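Local coordinates for protein transglutaminase elicitor (Phytophthora sojae, PDB 3TW5) that probably catalyses protein cross-linking between glutamine and lysine side chains as a transglutaminase, and acts as an elicitor recognised by plant innate immunity, at residues 245-255 / 261-272. The protein carries 1 engineered substitution. Numbering follows the deposited sequence.
Sequences EMTLEEGAQTF and YPWNAAAKSLVY
Leu248 and Leu270 both turn CG beside their own backbone N (chi1 -62° and -53°), and the two isobutyl groups meet where the first turn of helix 248-256 lies over the start of strand 269-280, Leu248 CD2 standing 4.1 Å from Leu270 CG. The same CD2 rests on the methyl of Ala267, while CD1 of Leu270 reaches the CA of Gly251, which has no side chain there, at 3.7 Å. CD2 of Leu270 sits over one face of the Tyr261 ring, toward its rim, and Ala252 CB packs against the Tyr261 backbone. The ring's hydroxyl is hydrogen-bonded to Glu309, which also accepts from Asn264. Where the strands pair, Met246 N donates to Leu270 O (2.7 Å) from above the carbonyl plane, and Leu270 N returns a bond to Met246 O (2.8 Å). Thr247, the N-cap, then starts the helix in a capping box: its N meets the anti lone pair of Glu250 OE1, and its OG1 accepts from Glu250 N. At Phe255, later in the helix, the ring is nearly parallel to that of Tyr272 (13°) but slid apart, with centroids 5.6 Å from each other; Met246 SD lies at the Phe255 edge. Between the two segments the only hydrogen bonds are thus those of the Met246–Leu270 backbone pair, and the helix in the connection between strands 232-246 and 269-280 is held against the second strand by aliphatic and aromatic packing.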
ATOM      1  N   GLU A 245     -25.216 -19.383   3.823  1.00 42.44           N
ATOM      2  CA  GLU A 245     -25.165 -20.227   5.015  1.00 42.68           C
ATOM      3  C   GLU A 245     -25.021 -21.693   4.623  1.00 42.42           C
ATOM      4  O   GLU A 245     -25.585 -22.135   3.616  1.00 42.44           O
ATOM      5  CB  GLU A 245     -26.408 -20.031   5.884  1.00 42.99           C
ATOM      6  CG  GLU A 245     -26.548 -18.632   6.476  1.00 44.27           C
ATOM      7  CD  GLU A 245     -27.715 -18.506   7.451  1.00 45.27           C
ATOM      8  OE1 GLU A 245     -27.566 -17.780   8.460  1.00 45.50           O
ATOM      9  OE2 GLU A 245     -28.778 -19.131   7.214  1.00 45.72           O
ATOM     10  N   MET A 246     -24.246 -22.425   5.418  1.00 42.06           N
ATOM     11  CA  MET A 246     -23.986 -23.844   5.202  1.00 41.66           C
ATOM     12  C   MET A 246     -23.897 -24.559   6.538  1.00 41.43           C
ATOM     13  O   MET A 246     -23.376 -24.009   7.509  1.00 41.43           O
ATOM     14  CB  MET A 246     -22.669 -24.036   4.454  1.00 41.72           C
ATOM     15  CG  MET A 246     -22.787 -24.019   2.945  1.00 42.01           C
ATOM     16  SD  MET A 246     -21.165 -23.988   2.158  1.00 42.26           S
ATOM     17  CE  MET A 246     -21.472 -24.986   0.708  1.00 42.18           C
ATOM     18  N   THR A 247     -24.403 -25.787   6.590  1.00 41.13           N
ATOM     19  CA  THR A 247     -24.212 -26.619   7.774  1.00 40.79           C
ATOM     20  C   THR A 247     -22.773 -27.119   7.773  1.00 40.61           C
ATOM     21  O   THR A 247     -22.116 -27.134   6.727  1.00 40.62           O
ATOM     22  CB  THR A 247     -25.195 -27.811   7.833  1.00 40.70           C
ATOM     23  OG1 THR A 247     -25.044 -28.625   6.665  1.00 40.79           O
ATOM     24  CG2 THR A 247     -26.632 -27.321   7.925  1.00 40.79           C
ATOM     25  N   LEU A 248     -22.283 -27.511   8.945  1.00 40.40           N
ATOM     26  CA  LEU A 248     -20.938 -28.058   9.072  1.00 40.08           C
ATOM     27  C   LEU A 248     -20.722 -29.177   8.060  1.00 40.06           C
ATOM     28  O   LEU A 248     -19.699 -29.211   7.372  1.00 40.02           O
ATOM     29  CB  LEU A 248     -20.693 -28.564  10.497  1.00 40.02           C
ATOM     30  CG  LEU A 248     -20.768 -27.524  11.618  1.00 39.86           C
ATOM     31  CD1 LEU A 248     -20.907 -28.201  12.968  1.00 39.65           C
ATOM     32  CD2 LEU A 248     -19.558 -26.594  11.595  1.00 39.90           C
ATOM     33  N   GLU A 249     -21.712 -30.063   7.958  1.00 39.97           N
ATOM     34  CA  GLU A 249     -21.675 -31.210   7.049  1.00 39.99           C
ATOM     35  C   GLU A 249     -21.644 -30.794   5.575  1.00 39.79           C
ATOM     36  O   GLU A 249     -20.944 -31.411   4.766  1.00 39.77           O
ATOM     37  CB  GLU A 249     -22.862 -32.146   7.315  1.00 40.15           C
ATOM     38  CG  GLU A 249     -22.897 -32.778   8.716  1.00 40.87           C
ATOM     39  CD  GLU A 249     -23.259 -31.789   9.831  1.00 41.60           C
ATOM     40  OE1 GLU A 249     -22.827 -32.015  10.985  1.00 42.01           O
ATOM     41  OE2 GLU A 249     -23.965 -30.789   9.560  1.00 41.85           O
ATOM     42  N   GLU A 250     -22.398 -29.749   5.234  1.00 39.53           N
ATOM     43  CA  GLU A 250     -22.427 -29.222   3.872  1.00 39.33           C
ATOM     44  C   GLU A 250     -21.078 -28.650   3.441  1.00 39.16           C
ATOM     45  O   GLU A 250     -20.598 -28.949   2.344  1.00 39.03           O
ATOM     46  CB  GLU A 250     -23.513 -28.158   3.723  1.00 39.42           C
ATOM     47  CG  GLU A 250     -24.895 -28.714   3.437  1.00 39.77           C
ATOM     48  CD  GLU A 250     -25.985 -27.658   3.531  1.00 40.20           C
ATOM     49  OE1 GLU A 250     -25.824 -26.682   4.299  1.00 40.38           O
ATOM     50  OE2 GLU A 250     -27.014 -27.810   2.840  1.00 40.55           O
ATOM     51  N   GLY A 251     -20.478 -27.835   4.311  1.00 38.89           N
ATOM     52  CA  GLY A 251     -19.188 -27.203   4.036  1.00 38.41           C
ATOM     53  C   GLY A 251     -18.053 -28.204   3.932  1.00 38.15           C
ATOM     54  O   GLY A 251     -17.220 -28.123   3.026  1.00 38.07           O
ATOM     55  N   ALA A 252     -18.034 -29.154   4.863  1.00 37.87           N
ATOM     56  CA  ALA A 252     -17.016 -30.199   4.903  1.00 37.71           C
ATOM     57  C   ALA A 252     -16.982 -31.029   3.624  1.00 37.68           C
ATOM     58  O   ALA A 252     -15.907 -31.343   3.114  1.00 37.86           O
ATOM     59  CB  ALA A 252     -17.233 -31.094   6.108  1.00 37.70           C
ATOM     60  N   GLN A 253     -18.155 -31.385   3.106  1.00 37.61           N
ATOM     61  CA  GLN A 253     -18.233 -32.184   1.886  1.00 37.38           C
ATOM     62  C   GLN A 253     -17.911 -31.362   0.637  1.00 37.28           C
ATOM     63  O   GLN A 253     -17.123 -31.793  -0.210  1.00 37.26           O
ATOM     64  CB  GLN A 253     -19.601 -32.858   1.759  1.00 37.37           C
ATOM     65  CG  GLN A 253     -19.682 -33.894   0.638  1.00 37.48           C
ATOM     66  CD  GLN A 253     -18.678 -35.030   0.799  1.00 37.67           C
ATOM     67  OE1 GLN A 253     -17.877 -35.296  -0.101  1.00 37.42           O
ATOM     68  NE2 GLN A 253     -18.723 -35.711   1.944  1.00 37.63           N
ATOM     69  N   THR A 254     -18.513 -30.180   0.534  1.00 37.12           N
ATOM     70  CA  THR A 254     -18.350 -29.328  -0.643  1.00 37.07           C
ATOM     71  C   THR A 254     -16.893 -28.929  -0.880  1.00 37.06           C
ATOM     72  O   THR A 254     -16.421 -28.950  -2.019  1.00 37.16           O
ATOM     73  CB  THR A 254     -19.236 -28.060  -0.554  1.00 37.03           C
ATOM     74  OG1 THR A 254     -20.585 -28.441  -0.258  1.00 37.06           O
ATOM     75  CG2 THR A 254     -19.210 -27.274  -1.860  1.00 36.70           C
ATOM     76  N   PHE A 255     -16.180 -28.594   0.195  1.00 37.02           N
ATOM     77  CA  PHE A 255     -14.840 -28.012   0.073  1.00 36.76           C
ATOM     78  C   PHE A 255     -13.682 -28.935   0.446  1.00 36.90           C
ATOM     79  O   PHE A 255     -12.530 -28.644   0.113  1.00 36.97           O
ATOM     80  CB  PHE A 255     -14.759 -26.691   0.846  1.00 36.38           C
ATOM     81  CG  PHE A 255     -15.657 -25.620   0.298  1.00 35.81           C
ATOM     82  CD1 PHE A 255     -15.269 -24.868  -0.809  1.00 35.41           C
ATOM     83  CD2 PHE A 255     -16.897 -25.370   0.876  1.00 35.47           C
ATOM     84  CE1 PHE A 255     -16.099 -23.881  -1.328  1.00 35.03           C
ATOM     85  CE2 PHE A 255     -17.734 -24.382   0.364  1.00 35.19           C
ATOM     86  CZ  PHE A 255     -17.333 -23.637  -0.739  1.00 35.03           C
ATOM     87  N   TYR A 261     -16.845 -31.572   9.587  1.00 39.80           N
ATOM     88  CA  TYR A 261     -15.974 -30.397   9.536  1.00 39.60           C
ATOM     89  C   TYR A 261     -14.850 -30.511  10.572  1.00 39.64           C
ATOM     90  O   TYR A 261     -15.115 -30.573  11.773  1.00 39.65           O
ATOM     91  CB  TYR A 261     -16.795 -29.126   9.761  1.00 39.45           C
ATOM     92  CG  TYR A 261     -16.039 -27.834   9.539  1.00 39.12           C
ATOM     93  CD1 TYR A 261     -15.767 -27.375   8.250  1.00 38.95           C
ATOM     94  CD2 TYR A 261     -15.615 -27.059  10.617  1.00 38.83           C
ATOM     95  CE1 TYR A 261     -15.080 -26.185   8.039  1.00 38.72           C
ATOM     96  CE2 TYR A 261     -14.928 -25.865  10.416  1.00 38.72           C
ATOM     97  CZ  TYR A 261     -14.666 -25.437   9.126  1.00 38.67           C
ATOM     98  OH  TYR A 261     -13.991 -24.263   8.919  1.00 38.51           O
ATOM     99  N   PRO A 262     -13.588 -30.538  10.110  1.00 39.70           N
ATOM    100  CA  PRO A 262     -12.476 -30.813  11.018  1.00 39.81           C
ATOM    101  C   PRO A 262     -11.777 -29.587  11.622  1.00 39.92           C
ATOM    102  O   PRO A 262     -11.127 -29.714  12.655  1.00 40.08           O
ATOM    103  CB  PRO A 262     -11.499 -31.574  10.124  1.00 39.77           C
ATOM    104  CG  PRO A 262     -11.744 -31.018   8.742  1.00 39.65           C
ATOM    105  CD  PRO A 262     -13.137 -30.442   8.708  1.00 39.62           C
ATOM    106  N   TRP A 263     -11.923 -28.424  10.994  1.00 40.02           N
ATOM    107  CA  TRP A 263     -11.052 -27.275  11.259  1.00 40.10           C
ATOM    108  C   TRP A 263     -11.322 -26.481  12.541  1.00 40.21           C
ATOM    109  O   TRP A 263     -10.516 -25.629  12.918  1.00 40.44           O
ATOM    110  CB  TRP A 263     -11.045 -26.336  10.053  1.00 40.12           C
ATOM    111  CG  TRP A 263     -10.742 -27.041   8.770  1.00 40.35           C
ATOM    112  CD1 TRP A 263     -11.622 -27.323   7.768  1.00 40.36           C
ATOM    113  CD2 TRP A 263      -9.476 -27.571   8.355  1.00 40.49           C
ATOM    114  NE1 TRP A 263     -10.983 -27.989   6.751  1.00 40.50           N
ATOM    115  CE2 TRP A 263      -9.665 -28.154   7.084  1.00 40.62           C
ATOM    116  CE3 TRP A 263      -8.199 -27.605   8.931  1.00 40.56           C
ATOM    117  CZ2 TRP A 263      -8.624 -28.766   6.376  1.00 40.78           C
ATOM    118  CZ3 TRP A 263      -7.164 -28.213   8.227  1.00 40.70           C
ATOM    119  CH2 TRP A 263      -7.384 -28.785   6.962  1.00 40.73           C
ATOM    120  N   ASN A 264     -12.444 -26.754  13.202  1.00 40.34           N
ATOM    121  CA  ASN A 264     -12.802 -26.069  14.447  1.00 40.38           C
ATOM    122  C   ASN A 264     -13.903 -26.806  15.195  1.00 40.44           C
ATOM    123  O   ASN A 264     -15.064 -26.799  14.775  1.00 40.68           O
ATOM    124  CB  ASN A 264     -13.233 -24.623  14.174  1.00 40.34           C
ATOM    125  CG  ASN A 264     -13.329 -23.783  15.442  1.00 40.56           C
ATOM    126  OD1 ASN A 264     -13.422 -24.306  16.553  1.00 40.89           O
ATOM    127  ND2 ASN A 264     -13.310 -22.467  15.275  1.00 40.67           N
ATOM    128  N   ALA A 265     -13.533 -27.428  16.313  1.00 40.44           N
ATOM    129  CA  ALA A 265     -14.475 -28.176  17.144  1.00 40.27           C
ATOM    130  C   ALA A 265     -15.615 -27.296  17.650  1.00 40.22           C
ATOM    131  O   ALA A 265     -16.748 -27.755  17.779  1.00 40.39           O
ATOM    132  CB  ALA A 265     -13.749 -28.821  18.311  1.00 40.34           C
ATOM    133  N   ALA A 266     -15.303 -26.029  17.913  1.00 40.12           N
ATOM    134  CA  ALA A 266     -16.254 -25.082  18.491  1.00 40.02           C
ATOM    135  C   ALA A 266     -17.208 -24.459  17.469  1.00 40.02           C
ATOM    136  O   ALA A 266     -18.168 -23.778  17.853  1.00 40.18           O
ATOM    137  CB  ALA A 266     -15.508 -23.991  19.255  1.00 39.93           C
ATOM    138  N   ALA A 267     -16.947 -24.689  16.181  1.00 39.82           N
ATOM    139  CA  ALA A 267     -17.765 -24.125  15.104  1.00 39.59           C
ATOM    140  C   ALA A 267     -19.135 -24.798  15.031  1.00 39.51           C
ATOM    141  O   ALA A 267     -19.226 -26.028  14.980  1.00 39.63           O
ATOM    142  CB  ALA A 267     -17.042 -24.238  13.773  1.00 39.54           C
ATOM    143  N   LYS A 268     -20.191 -23.986  15.030  1.00 39.24           N
ATOM    144  CA  LYS A 268     -21.567 -24.493  15.028  1.00 39.05           C
ATOM    145  C   LYS A 268     -22.206 -24.507  13.639  1.00 38.79           C
ATOM    146  O   LYS A 268     -22.970 -25.418  13.315  1.00 39.03           O
ATOM    147  CB  LYS A 268     -22.448 -23.709  16.009  1.00 39.15           C
ATOM    148  CG  LYS A 268     -22.062 -23.856  17.482  1.00 39.47           C
ATOM    149  CD  LYS A 268     -22.147 -25.298  17.965  1.00 39.76           C
ATOM    150  CE  LYS A 268     -21.570 -25.434  19.366  1.00 40.27           C
ATOM    151  NZ  LYS A 268     -21.273 -26.855  19.716  1.00 40.78           N
ATOM    152  N   SER A 269     -21.902 -23.495  12.830  1.00 38.26           N
ATOM    153  CA  SER A 269     -22.353 -23.444  11.439  1.00 37.77           C
ATOM    154  C   SER A 269     -21.347 -22.686  10.576  1.00 37.46           C
ATOM    155  O   SER A 269     -20.414 -22.064  11.094  1.00 37.50           O
ATOM    156  CB  SER A 269     -23.746 -22.812  11.332  1.00 37.80           C
ATOM    157  OG  SER A 269     -23.739 -21.471  11.781  1.00 38.05           O
ATOM    158  N   LEU A 270     -21.541 -22.738   9.261  1.00 36.88           N
ATOM    159  CA  LEU A 270     -20.609 -22.114   8.328  1.00 36.36           C
ATOM    160  C   LEU A 270     -21.312 -21.127   7.401  1.00 36.15           C
ATOM    161  O   LEU A 270     -22.514 -21.240   7.155  1.00 36.09           O
ATOM    162  CB  LEU A 270     -19.885 -23.184   7.503  1.00 36.29           C
ATOM    163  CG  LEU A 270     -19.167 -24.326   8.229  1.00 36.08           C
ATOM    164  CD1 LEU A 270     -18.827 -25.422   7.246  1.00 35.98           C
ATOM    165  CD2 LEU A 270     -17.913 -23.844   8.952  1.00 36.03           C
ATOM    166  N   VAL A 271     -20.558 -20.147   6.908  1.00 35.75           N
ATOM    167  CA  VAL A 271     -21.053 -19.228   5.888  1.00 35.46           C
ATOM    168  C   VAL A 271     -19.993 -19.080   4.807  1.00 35.33           C
ATOM    169  O   VAL A 271     -18.875 -18.651   5.084  1.00 35.53           O
ATOM    170  CB  VAL A 271     -21.419 -17.830   6.465  1.00 35.43           C
ATOM    171  CG1 VAL A 271     -21.801 -16.868   5.347  1.00 35.31           C
ATOM    172  CG2 VAL A 271     -22.558 -17.930   7.464  1.00 35.33           C
ATOM    173  N   TYR A 272     -20.345 -19.454   3.580  1.00 35.16           N
ATOM    174  CA  TYR A 272     -19.470 -19.242   2.436  1.00 34.87           C
ATOM    175  C   TYR A 272     -19.553 -17.785   2.029  1.00 34.87           C
ATOM    176  O   TYR A 272     -20.638 -17.267   1.767  1.00 34.85           O
ATOM    177  CB  TYR A 272     -19.867 -20.142   1.262  1.00 34.79           C
ATOM    178  CG  TYR A 272     -19.177 -19.794  -0.045  1.00 34.67           C
ATOM    179  CD1 TYR A 272     -17.901 -20.275  -0.334  1.00 34.56           C
ATOM    180  CD2 TYR A 272     -19.800 -18.981  -0.990  1.00 34.50           C
ATOM    181  CE1 TYR A 272     -17.267 -19.960  -1.525  1.00 34.46           C
ATOM    182  CE2 TYR A 272     -19.173 -18.658  -2.183  1.00 34.53           C
ATOM    183  CZ  TYR A 272     -17.907 -19.151  -2.445  1.00 34.61           C
ATOM    184  OH  TYR A 272     -17.281 -18.834  -3.629  1.00 35.02           O
TER